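Local coordinates for protein phosphoribosylaminoimidazole-succinocarboxamide synthase (Saccharomyces cerevisiae, PDB 2CNQ) that catalyses the ATP-dependent joining of L-aspartate to 4-carboxy-5-aminoimidazole ribotide, giving SAICAR in de novo purine biosynthesis, at residues 261-264 and 265-268; 282-285 and 286-289; 51-54 and 55-59; 292-295 and 296-299; 146-149 and 150-154. All blocks are in the same frame, centred on the assembly; numbering follows the deposited sequence. Where two conformers were deposited one is given.

Interaction 1 of 5, residues 261-264 and 265-268. With ADP (adenosine-5'-diphosphate), chain F; AMZ (aminoimidazole 4-carboxamide ribonucleotide), chain C.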
# COMPACT_ATOMS: atom_id res chain seq x y z
N GLN A 261 -2.58 9.34 6.02
CA GLN A 261 -3.38 9.77 7.13
C GLN A 261 -3.48 11.27 7.19
O GLN A 261 -4.48 11.79 7.63
CB GLN A 261 -2.87 9.21 8.44
CG GLN A 261 -3.89 9.27 9.52
CD GLN A 261 -5.05 8.37 9.21
OE1 GLN A 261 -4.85 7.26 8.74
NE2 GLN A 261 -6.26 8.83 9.45
N PHE A 262 -2.47 11.98 6.75
CA PHE A 262 -2.54 13.40 6.74
C PHE A 262 -3.74 13.85 5.95
O PHE A 262 -4.47 14.73 6.34
CB PHE A 262 -1.29 13.93 6.12
CG PHE A 262 -1.35 15.37 5.86
CD1 PHE A 262 -1.45 15.82 4.57
CD2 PHE A 262 -1.37 16.28 6.89
CE1 PHE A 262 -1.56 17.15 4.31
CE2 PHE A 262 -1.46 17.61 6.64
CZ PHE A 262 -1.56 18.05 5.34
N LEU A 263 -3.92 13.27 4.77
CA LEU A 263 -5.03 13.65 3.92
C LEU A 263 -6.31 13.19 4.51
O LEU A 263 -7.26 13.92 4.53
CB LEU A 263 -4.84 13.07 2.54
CG LEU A 263 -6.02 13.30 1.63
CD1 LEU A 263 -6.28 14.78 1.38
CD2 LEU A 263 -5.84 12.55 0.34
N ARG A 264 -6.36 11.96 4.98
CA ARG A 264 -7.57 11.48 5.61
C ARG A 264 -8.00 12.42 6.69
O ARG A 264 -9.17 12.79 6.78
CB ARG A 264 -7.32 10.13 6.20
CG ARG A 264 -7.05 9.04 5.23
CD ARG A 264 -6.81 7.79 5.96
NE ARG A 264 -6.49 6.69 5.07
CZ ARG A 264 -5.41 5.95 5.16
NH1 ARG A 264 -4.52 6.14 6.11
NH2 ARG A 264 -5.22 5.02 4.26
N ASP A 265 -7.07 12.78 7.54
CA ASP A 265 -7.41 13.61 8.65
C ASP A 265 -7.83 14.99 8.22
O ASP A 265 -8.73 15.56 8.81
CB ASP A 265 -6.27 13.66 9.62
CG ASP A 265 -6.05 12.37 10.38
OD1 ASP A 265 -5.04 12.30 11.08
OD2 ASP A 265 -6.86 11.45 10.28
N TRP A 266 -7.18 15.53 7.21
CA TRP A 266 -7.55 16.82 6.72
C TRP A 266 -8.96 16.77 6.19
O TRP A 266 -9.77 17.64 6.46
CB TRP A 266 -6.60 17.26 5.61
CG TRP A 266 -6.96 18.58 5.10
CD1 TRP A 266 -6.63 19.76 5.64
CD2 TRP A 266 -7.79 18.85 3.98
NE1 TRP A 266 -7.20 20.78 4.92
CE2 TRP A 266 -7.90 20.24 3.88
CE3 TRP A 266 -8.39 18.07 3.01
CZ2 TRP A 266 -8.63 20.86 2.90
CZ3 TRP A 266 -9.13 18.71 2.03
CH2 TRP A 266 -9.23 20.08 1.98
N LEU A 267 -9.29 15.75 5.43
CA LEU A 267 -10.61 15.65 4.90
C LEU A 267 -11.58 15.57 6.02
O LEU A 267 -12.59 16.25 6.01
CB LEU A 267 -10.72 14.43 4.04
CG LEU A 267 -9.93 14.49 2.74
CD1 LEU A 267 -9.79 13.13 2.17
CD2 LEU A 267 -10.64 15.41 1.74
N THR A 268 -11.34 14.74 7.01
CA THR A 268 -12.25 14.61 8.12
C THR A 268 -12.41 15.90 8.85
O THR A 268 -13.51 16.30 9.19
CB THR A 268 -11.79 13.50 9.02
OG1 THR A 268 -11.85 12.31 8.24
CG2 THR A 268 -12.63 13.37 10.22
PB ADP F . -8.76 4.48 -0.10
O1B ADP F . -9.50 4.76 -1.37
O2B ADP F . -8.88 3.06 0.39
O3B ADP F . -7.36 5.02 -0.18
PA ADP F . -8.61 4.97 2.42
O1A ADP F . -8.72 5.98 3.50
O2A ADP F . -7.17 4.70 2.22
O3A ADP F . -9.44 5.28 1.12
O5' ADP F . -9.24 3.59 2.84
C5' ADP F . -8.53 2.77 3.75
C4' ADP F . -9.32 1.58 4.23
O4' ADP F . -10.40 2.07 5.01
C3' ADP F . -9.88 0.80 3.06
O3' ADP F . -9.96 -0.57 3.39
C2' ADP F . -11.24 1.41 2.93
O2' ADP F . -12.15 0.49 2.37
C1' ADP F . -11.61 1.70 4.37
N9 ADP F . -12.54 2.81 4.50
C8 ADP F . -12.52 3.91 3.77
N7 ADP F . -13.51 4.74 4.12
C5 ADP F . -14.16 4.16 5.11
C6 ADP F . -15.30 4.58 5.90
N6 ADP F . -15.88 5.77 5.63
N1 ADP F . -15.72 3.71 6.84
C2 ADP F . -15.11 2.51 7.06
N3 ADP F . -14.03 2.07 6.36
C4 ADP F . -13.53 2.87 5.38
O5 AMZ C . -5.90 0.27 0.48
C6 AMZ C . -6.55 -0.29 1.34
N2 AMZ C . -7.69 -0.93 1.09
C3A AMZ C . -6.10 -0.32 2.72
C7A AMZ C . -4.99 0.30 3.20
N3 AMZ C . -4.00 0.99 2.60
N1 AMZ C . -6.74 -0.93 3.72
C5 AMZ C . -6.04 -0.71 4.81
N AMZ C . -4.97 0.06 4.51
C1 AMZ C . -3.93 0.44 5.43
C2 AMZ C . -4.11 1.81 6.02
C3 AMZ C . -3.39 1.69 7.33
O2 AMZ C . -2.01 1.84 7.05
O1 AMZ C . -3.57 2.78 5.14
O AMZ C . -4.03 -0.43 6.52
C AMZ C . -3.70 0.26 7.72
C4 AMZ C . -4.80 0.12 8.71
O3 AMZ C . -5.87 0.96 8.32
P AMZ C . -7.10 1.13 9.32
OP1 AMZ C . -7.86 -0.15 9.32
O4 AMZ C . -7.90 2.26 8.71
OP2 AMZ C . -6.59 1.45 10.69

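Interaction 2 of 5, residues 282-285 and 286-289. With SO4 (sulfate ion), chain J.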
# COMPACT_ATOMS: atom_id res chain seq x y z
N GLN A 282 -3.81 23.44 -2.75
CA GLN A 282 -2.44 23.21 -3.10
C GLN A 282 -1.60 22.92 -1.89
O GLN A 282 -0.71 22.11 -1.96
CB GLN A 282 -1.89 24.43 -3.81
CG GLN A 282 -0.53 24.22 -4.39
CD GLN A 282 -0.56 23.29 -5.57
OE1 GLN A 282 -1.24 23.55 -6.57
NE2 GLN A 282 0.14 22.17 -5.45
N ASP A 283 -1.87 23.57 -0.78
CA ASP A 283 -1.12 23.33 0.41
C ASP A 283 -1.22 21.89 0.84
O ASP A 283 -0.26 21.32 1.32
CB ASP A 283 -1.74 24.21 1.50
CG ASP A 283 -1.08 24.07 2.78
OD1 ASP A 283 0.12 24.36 2.81
OD2 ASP A 283 -1.75 23.69 3.76
N ILE A 284 -2.39 21.31 0.69
CA ILE A 284 -2.60 19.95 1.08
C ILE A 284 -1.96 19.02 0.10
O ILE A 284 -1.37 18.04 0.48
CB ILE A 284 -4.09 19.70 1.22
CG1 ILE A 284 -4.68 20.60 2.31
CG2 ILE A 284 -4.37 18.26 1.51
CD1 ILE A 284 -3.99 20.51 3.65
N VAL A 285 -2.05 19.33 -1.18
CA VAL A 285 -1.32 18.56 -2.17
C VAL A 285 0.12 18.55 -1.80
O VAL A 285 0.77 17.52 -1.76
CB VAL A 285 -1.50 19.16 -3.55
CG1 VAL A 285 -0.58 18.50 -4.54
CG2 VAL A 285 -2.92 19.06 -4.00
N ASP A 286 0.65 19.73 -1.57
CA ASP A 286 2.07 19.84 -1.38
C ASP A 286 2.50 19.16 -0.12
O ASP A 286 3.51 18.49 -0.09
CB ASP A 286 2.46 21.30 -1.34
CG ASP A 286 2.30 21.98 -2.67
OD1 ASP A 286 2.42 23.22 -2.66
OD2 ASP A 286 2.10 21.33 -3.70
N ARG A 287 1.73 19.31 0.93
CA ARG A 287 2.09 18.72 2.21
C ARG A 287 2.00 17.22 2.15
O ARG A 287 2.81 16.52 2.71
CB ARG A 287 1.20 19.29 3.28
CG ARG A 287 1.58 20.73 3.61
CD ARG A 287 0.51 21.46 4.37
NE ARG A 287 0.38 20.94 5.71
CZ ARG A 287 -0.60 21.28 6.53
NH1 ARG A 287 -1.55 22.13 6.14
NH2 ARG A 287 -0.66 20.75 7.74
N THR A 288 1.00 16.74 1.45
CA THR A 288 0.88 15.31 1.29
C THR A 288 2.06 14.79 0.51
O THR A 288 2.67 13.82 0.88
CB THR A 288 -0.40 14.99 0.54
OG1 THR A 288 -1.50 15.43 1.32
CG2 THR A 288 -0.56 13.53 0.35
N ARG A 289 2.35 15.43 -0.60
CA ARG A 289 3.42 15.00 -1.43
C ARG A 289 4.71 14.96 -0.63
O ARG A 289 5.48 14.03 -0.71
CB ARG A 289 3.55 15.92 -2.60
CG ARG A 289 4.47 15.40 -3.67
CD ARG A 289 4.50 16.35 -4.82
NE ARG A 289 5.26 15.86 -5.93
CZ ARG A 289 6.56 16.04 -6.09
NH1 ARG A 289 7.27 16.69 -5.22
NH2 ARG A 289 7.13 15.55 -7.17
S SO4 J . 10.39 17.36 -6.70
O1 SO4 J . 9.92 18.61 -7.26
O2 SO4 J . 11.84 17.25 -6.87
O3 SO4 J . 9.99 17.28 -5.31
O4 SO4 J . 9.80 16.24 -7.42

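Interaction 3 of 5, residues 51-54 and 55-59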
# COMPACT_ATOMS: atom_id res chain seq x y z
N PRO A 51 1.30 15.10 -7.82
CA PRO A 51 2.22 14.82 -8.89
C PRO A 51 3.28 13.86 -8.48
O PRO A 51 3.92 14.01 -7.44
CB PRO A 51 2.81 16.18 -9.24
CG PRO A 51 1.71 17.11 -8.87
CD PRO A 51 1.07 16.54 -7.66
N GLU A 52 3.48 12.87 -9.31
CA GLU A 52 4.49 11.85 -9.14
C GLU A 52 4.29 10.94 -7.97
O GLU A 52 5.10 10.10 -7.72
CB GLU A 52 5.89 12.41 -9.15
CG GLU A 52 6.24 13.06 -10.47
CD GLU A 52 5.70 14.46 -10.59
OE1 GLU A 52 5.95 15.25 -9.66
OE2 GLU A 52 5.07 14.81 -11.61
N LYS A 53 3.16 11.03 -7.29
CA LYS A 53 2.88 10.08 -6.24
C LYS A 53 2.99 8.68 -6.74
O LYS A 53 3.49 7.83 -6.04
CB LYS A 53 1.50 10.36 -5.71
CG LYS A 53 1.02 9.37 -4.69
CD LYS A 53 -0.30 9.80 -4.14
CE LYS A 53 -0.93 8.73 -3.31
NZ LYS A 53 -1.66 7.75 -4.14
N GLY A 54 2.48 8.42 -7.94
CA GLY A 54 2.54 7.08 -8.43
C GLY A 54 3.92 6.60 -8.69
O GLY A 54 4.21 5.42 -8.57
N ILE A 55 4.80 7.50 -9.07
CA ILE A 55 6.19 7.13 -9.19
C ILE A 55 6.71 6.72 -7.83
O ILE A 55 7.37 5.74 -7.67
CB ILE A 55 6.99 8.28 -9.76
CG1 ILE A 55 6.54 8.53 -11.21
CG2 ILE A 55 8.45 7.97 -9.68
CD1 ILE A 55 7.17 9.73 -11.82
N LEU A 56 6.37 7.49 -6.81
CA LEU A 56 6.81 7.15 -5.46
C LEU A 56 6.28 5.83 -5.04
O LEU A 56 7.01 5.01 -4.49
CB LEU A 56 6.41 8.25 -4.53
CG LEU A 56 6.95 8.12 -3.13
CD1 LEU A 56 7.10 9.48 -2.56
CD2 LEU A 56 6.07 7.31 -2.23
N LEU A 57 5.02 5.56 -5.29
CA LEU A 57 4.47 4.29 -4.87
C LEU A 57 5.17 3.17 -5.57
O LEU A 57 5.39 2.13 -4.98
CB LEU A 57 3.01 4.22 -5.17
CG LEU A 57 2.15 5.29 -4.57
CD1 LEU A 57 0.74 5.08 -5.02
CD2 LEU A 57 2.27 5.35 -3.09
N THR A 58 5.49 3.37 -6.82
CA THR A 58 6.15 2.38 -7.59
C THR A 58 7.52 2.15 -7.07
O THR A 58 7.91 1.04 -6.79
CB THR A 58 6.17 2.80 -9.05
OG1 THR A 58 4.85 2.92 -9.53
CG2 THR A 58 6.87 1.80 -9.90
N LYS A 59 8.29 3.21 -6.98
CA LYS A 59 9.66 3.08 -6.57
C LYS A 59 9.78 2.54 -5.17
O LYS A 59 10.63 1.74 -4.88
CB LYS A 59 10.32 4.44 -6.65
CG LYS A 59 10.37 5.02 -8.06
CD LYS A 59 11.11 4.18 -9.10
CE LYS A 59 10.90 4.80 -10.49
NZ LYS A 59 11.84 4.26 -11.51

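Interaction 4 of 5, residues 292-295 and 296-299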
# COMPACT_ATOMS: atom_id res chain seq x y z
N TYR A 292 4.91 12.10 1.80
CA TYR A 292 5.19 10.86 1.14
C TYR A 292 6.63 10.80 0.79
O TYR A 292 7.26 9.76 0.93
CB TYR A 292 4.35 10.70 -0.11
CG TYR A 292 2.98 10.16 0.11
CD1 TYR A 292 2.54 9.13 -0.66
CD2 TYR A 292 2.13 10.68 1.07
CE1 TYR A 292 1.28 8.61 -0.51
CE2 TYR A 292 0.87 10.18 1.22
CZ TYR A 292 0.44 9.15 0.42
OH TYR A 292 -0.81 8.71 0.60
N ILE A 293 7.16 11.89 0.26
CA ILE A 293 8.56 11.87 -0.14
C ILE A 293 9.45 11.72 1.06
O ILE A 293 10.44 11.04 0.97
CB ILE A 293 8.85 13.12 -0.96
CG1 ILE A 293 8.22 12.95 -2.34
CG2 ILE A 293 10.33 13.35 -1.07
CD1 ILE A 293 8.14 14.21 -3.14
N GLU A 294 9.10 12.32 2.18
CA GLU A 294 9.92 12.15 3.35
C GLU A 294 9.92 10.71 3.78
O GLU A 294 10.95 10.17 4.13
CB GLU A 294 9.43 13.05 4.45
CG GLU A 294 10.23 12.94 5.72
CD GLU A 294 11.65 13.43 5.61
OE1 GLU A 294 12.34 13.31 6.62
OE2 GLU A 294 12.05 14.00 4.61
N ALA A 295 8.76 10.07 3.77
CA ALA A 295 8.73 8.67 4.08
C ALA A 295 9.63 7.92 3.13
O ALA A 295 10.39 7.07 3.53
CB ALA A 295 7.35 8.14 4.02
N TYR A 296 9.48 8.19 1.85
CA TYR A 296 10.27 7.52 0.85
C TYR A 296 11.72 7.68 1.12
O TYR A 296 12.47 6.74 1.09
CB TYR A 296 9.91 8.07 -0.52
CG TYR A 296 10.81 7.57 -1.58
CD1 TYR A 296 11.97 8.25 -1.90
CD2 TYR A 296 10.55 6.40 -2.23
CE1 TYR A 296 12.83 7.76 -2.85
CE2 TYR A 296 11.40 5.91 -3.17
CZ TYR A 296 12.53 6.59 -3.47
OH TYR A 296 13.37 6.06 -4.41
N GLU A 297 12.15 8.89 1.33
CA GLU A 297 13.58 9.13 1.51
C GLU A 297 14.08 8.46 2.75
O GLU A 297 15.15 7.89 2.73
CB GLU A 297 13.84 10.62 1.54
CG GLU A 297 13.61 11.24 0.21
CD GLU A 297 14.07 12.66 0.10
OE1 GLU A 297 14.45 13.06 -1.00
OE2 GLU A 297 14.03 13.38 1.10
N THR A 298 13.34 8.53 3.83
CA THR A 298 13.83 7.97 5.05
C THR A 298 13.86 6.47 4.97
O THR A 298 14.81 5.84 5.39
CB THR A 298 13.02 8.42 6.19
OG1 THR A 298 13.08 9.84 6.22
CG2 THR A 298 13.55 7.95 7.50
N LEU A 299 12.81 5.89 4.43
CA LEU A 299 12.75 4.46 4.36
C LEU A 299 13.78 3.90 3.45
O LEU A 299 14.33 2.87 3.74
CB LEU A 299 11.37 4.04 3.90
CG LEU A 299 10.31 4.29 4.94
CD1 LEU A 299 8.96 4.15 4.32
CD2 LEU A 299 10.49 3.40 6.15
O HOH W 1 11.80 14.68 2.06
O HOH W 2 11.99 11.26 8.22
O HOH W 3 14.56 13.33 3.79

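Interaction 5 of 5, residues 146-149 and 150-154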
# COMPACT_ATOMS: atom_id res chain seq x y z
N GLN A 146 -4.94 -4.98 28.31
CA GLN A 146 -5.55 -3.80 28.82
C GLN A 146 -4.51 -2.73 28.93
O GLN A 146 -3.35 -3.01 29.13
CB GLN A 146 -6.10 -4.08 30.18
CG GLN A 146 -6.87 -2.96 30.71
CD GLN A 146 -7.50 -3.33 31.98
OE1 GLN A 146 -8.16 -4.36 32.08
NE2 GLN A 146 -7.33 -2.50 32.99
N GLY A 147 -4.95 -1.50 28.79
CA GLY A 147 -4.14 -0.37 29.08
C GLY A 147 -3.28 0.13 27.95
O GLY A 147 -2.45 0.97 28.17
N LEU A 148 -3.48 -0.37 26.74
CA LEU A 148 -2.77 0.22 25.62
C LEU A 148 -3.21 1.63 25.46
O LEU A 148 -4.38 1.97 25.51
CB LEU A 148 -3.21 -0.44 24.34
CG LEU A 148 -2.96 -1.91 24.25
CD1 LEU A 148 -3.61 -2.40 22.98
CD2 LEU A 148 -1.48 -2.16 24.25
N LYS A 149 -2.27 2.47 25.19
CA LYS A 149 -2.54 3.84 24.88
C LYS A 149 -2.47 4.06 23.41
O LYS A 149 -1.92 3.27 22.67
CB LYS A 149 -1.58 4.72 25.64
CG LYS A 149 -1.74 4.62 27.16
CD LYS A 149 -3.13 5.00 27.64
CE LYS A 149 -3.19 4.97 29.15
NZ LYS A 149 -4.52 5.33 29.67
N GLU A 150 -3.05 5.15 22.95
CA GLU A 150 -3.10 5.38 21.52
C GLU A 150 -1.74 5.37 20.95
O GLU A 150 -0.84 5.98 21.48
CB GLU A 150 -3.79 6.68 21.21
CG GLU A 150 -4.05 6.81 19.75
CD GLU A 150 -4.52 8.14 19.31
OE1 GLU A 150 -4.45 8.37 18.10
OE2 GLU A 150 -4.96 8.94 20.15
N SER A 151 -1.59 4.66 19.85
CA SER A 151 -0.35 4.54 19.15
C SER A 151 0.64 3.64 19.79
O SER A 151 1.72 3.53 19.28
CB SER A 151 0.32 5.88 18.87
OG SER A 151 -0.59 6.79 18.34
N GLN A 152 0.28 3.00 20.89
CA GLN A 152 1.20 2.13 21.55
C GLN A 152 1.48 0.94 20.67
O GLN A 152 0.63 0.44 19.93
CB GLN A 152 0.64 1.70 22.87
CG GLN A 152 1.59 0.89 23.71
CD GLN A 152 1.15 0.78 25.12
OE1 GLN A 152 0.31 1.55 25.57
NE2 GLN A 152 1.68 -0.19 25.83
N GLU A 153 2.68 0.43 20.83
CA GLU A 153 3.07 -0.77 20.18
C GLU A 153 2.33 -1.94 20.77
O GLU A 153 2.24 -2.06 21.99
CB GLU A 153 4.57 -0.95 20.35
CG GLU A 153 5.17 -2.04 19.51
CD GLU A 153 6.67 -1.90 19.34
OE1 GLU A 153 7.20 -2.44 18.35
OE2 GLU A 153 7.33 -1.26 20.18
N PHE A 154 1.83 -2.82 19.93
CA PHE A 154 1.33 -4.07 20.41
C PHE A 154 2.49 -4.90 20.91
O PHE A 154 3.59 -4.76 20.47
CB PHE A 154 0.65 -4.82 19.31
CG PHE A 154 -0.65 -4.24 18.90
CD1 PHE A 154 -1.77 -4.39 19.68
CD2 PHE A 154 -0.77 -3.56 17.70
CE1 PHE A 154 -2.97 -3.89 19.28
CE2 PHE A 154 -1.96 -3.05 17.31
CZ PHE A 154 -3.07 -3.20 18.10
O HOH W 4 0.24 -0.47 28.39

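Interaction 1 of 5, residues 261-264 and 265-268
Gln261 and Asp265, one helical turn apart, meet with amide and carboxylate planes 56° apart. The Gln261 chain bends at chi2 (66°), which turns its amide forward, toward the next turn; NE2 of Gln261 donates to Asp265 OD2 at 2.8 Å, nearly straight (168°). The acceptor lies in the amide plane, whereas OD2 is met from above the carboxylate. The other end of the same amide works in the ligand site: Gln261 OE1 accepts from Arg264 NH1 at 2.9 Å and also from Arg242, so the amide is gripped at both ends.

Arg264 runs extended from CG to NE and presents its guanidinium edge to both bound nucleotides. Arg264 NE donates to ADP O1A at 2.8 Å, and Arg264 NH2 donates to ADP O2A at 2.8 Å and to AMZ O1 at 2.9 Å. This fork spans the alpha-phosphate and the ribose of AMZ, and thus ties the two ligand pockets together.

On the inner flank, Leu263 CG packs on Leu267 CD1 at 3.8 Å. Helix 261-269 lays Leu267 and the Arg264 chain against Ala41 of strand 40-41, and sets Phe262 and Trp266 on helix 282-300.

Interaction 2 of 5, residues 282-285 and 286-289
Asp283 and Arg287, in the conformer described, form an i to i+4 salt bridge on the first two turns of helix 282-300, where alpha-helical backbone bonding is joined by three side-chain bonds. Arg287 NH1 donates to Asp283 OD2 at 2.9 Å, on the syn side of the carboxylate and within the guanidinium plane. Arg287 bends at chi3 (70°), which folds its guanidinium back over the preceding turn, and the methylene CD rests against the same carboxylate. Arg287 NH2 is hydrogen-bonded beyond this pair, and another sulfate lies about 3 Å from the Arg287 side chain.

Beside it, again in the conformer described, Gln282 NE2 donates to Asp286 OD2 at 2.8 Å. The acceptor lies close to the amide plane, but the approach is from above the carboxylate, whose plane is turned 37° from the amide.

The carbonyl of Ile284 is gripped twice: Thr288 OG1 lies 2.7 Å from Ile284 O and Thr288 N lies 2.9 Å from it, and the two donors come from opposite faces of the carbonyl plane. The buried hydroxyl thereby spends its proton on the helix itself. Thr288 and Ile284 face helix 261-269, where both touch Phe262.

Arg289 turns away from this helix face. Its NE is hydrogen-bonded to Pro51 O, and NH2 makes a salt bridge to Glu52, linking this helix to the start of helix 53-67. The edge of the guanidinium also holds a sulfate, probably from the crystallisation liquor: Arg289 NH1 donates to sulfate O3 at 2.8 Å, and Arg289 NH2 to sulfate O4 at 2.8 Å.

Interaction 3 of 5, residues 51-54 and 55-59
Glu52 and Ile55 pack side by side where a loop becomes helix 53-67; this is a local contact of the helix N-terminus, with Glu52 at the N-cap position. The evidence is the first i to i+4 bond, from Leu56 N to Glu52 O at 3.0 Å, followed by Leu57 N to Lys53 O at 2.8 Å in the carbonyl plane. Glu52 and Ile55 point the same way, and in the conformer described Ile55 CD1 lies 3.7 Å from Glu52 CG. Beyond this aliphatic contact the Glu52 carboxylate forms a salt bridge to Arg289.

On another flank Lys53 runs extended until chi4 (-83°) turns NZ, which lies 3.7 Å from Leu57 CD1; the ammonium itself is held by Asp239 and the carbonyl of Arg38. Leu57 also touches Glu234 and Thr237 of strand 228-245. An alanine at Leu57 would lack these branches, which would probably open a gap between this helix and that strand and leave the Lys53 ammonium without its apolar neighbour.

At the next residue after Lys53, Gly54 O takes two donors from opposite faces of its plane: Thr58 N at 3.0 Å, and the buried hydroxyl Thr58 OG1 at 2.8 Å.

Interaction 4 of 5, residues 292-295 and 296-299
Glu294 and Glu297 carry like charges on one side of helix 282-300, their side chains crossing at about a right angle and their carboxylate planes 63° apart. Glu294 OE2 and Glu297 OE2 stand 4.1 Å apart, and two waters bridge them. Water 1 donates to Glu294 OE2 at 2.7 Å and to Glu297 OE2 at 2.8 Å; water 3 donates to the same two oxygens. A third water, water 2, donates to Glu294 OE1 at 2.6 Å and is hydrogen-bonded to Thr298 OG1 at 2.7 Å, extending the network to the next turn.

The torsions put these groups there. Glu294 starts with CG anti to the backbone N (chi1 -180°) and then bends at chi2 (67°), bringing its carboxylate forward toward Glu297 and Thr298. Glu297 instead stays extended beyond CG, lying alongside Ile293, whose CG2 is 4.0 Å from Glu297 CD. Its other oxygen, OE1, accepts from the backbone N of Trp304, so the second carboxylate is positioned by the chain's C-terminal segment.

Further out, regular i to i+4 backbone bonds hold the frame, among them Glu297 N to Ile293 O at 2.8 Å. The far flank is apolar: Ala295 and Leu299 pack on Phe243 of strand 228-245, while Tyr292 OH is hydrogen-bonded to Asp239 and the Tyr292 side chain touches helix 53-67.

With each OE2 receiving two water protons, the bridging waters are likely to screen the repulsion between the glutamates, although the closeness of the charges could still raise the proton affinity of either.

Interaction 5 of 5, residues 146-149 and 150-154
Gln152 OE1 accepts from Lys149 N at 2.8 Å, a nearly straight bond (168°) that closes a ring of side chain and backbone. The donor is tilted from the plane of the amide carbonyl. Gln152 CG sits anti to the backbone N (chi1 -174°) and the chain continues extended, which takes the amide back along residues 147-149. The same oxygen, Gln152 OE1, also lies 3.4 Å from Leu148 CA. The other end of the amide is engaged through water 4, which accepts from Gln152 NE2 at 3.0 Å and donates to Gly147 O at 3.1 Å.

The backbone supplies the reciprocal link: Gln152 N donates to Lys149 O at 2.8 Å, closing a type II beta turn from Lys149 to Gln152. Ser151 occupies its third position with positive phi (76°), as is characteristic of this turn type, and its hydroxyl is bonded to Glu253 O. The turn leads directly into strand 153-159, an outermost strand of the five-stranded mixed sheet. Replacing Gln152 with an alanine would probably leave Lys149 N without its acceptor and break the water link to Gly147.

Leu148 lies between the amide and an aromatic ring, crossing both Gln152 and Phe154 at about a right angle. Its two methyl branches divide the work: in the conformer described, Leu148 CD2 is 4.0 Å from Gln152 CD, and Leu148 CD1 is 4.0 Å from Phe154 CE1, approaching the ring obliquely. Phe154 also touches Ile125 and Gln144, and its backbone is hydrogen-bonded to Gly123, while Leu148 N is bonded to the hydroxyl of Tyr133.

How the interactions relate
Along the chain the order is interaction 3, 5, 1, 2, 4. Interactions 2 and 4 share helix 282-300, their centres 15 Å apart, and this helix connects most of the set. Helix 261-269 of interaction 1 packs on its beginning, with Phe262 CD1 3.3 Å from Thr288 OG1, while helix 53-67 of interaction 3 meets it twice: Arg289 grips Pro51 and Glu52, and Leu56 packs on Tyr292, Ile293 and Tyr296. Interaction 5 stands apart, its centre 22 to 32 Å from the others and on the opposite side of the chain's centre from interaction 3. The C-terminal helix thus joins the nucleotide-binding helix 261-269 to helix 53-67.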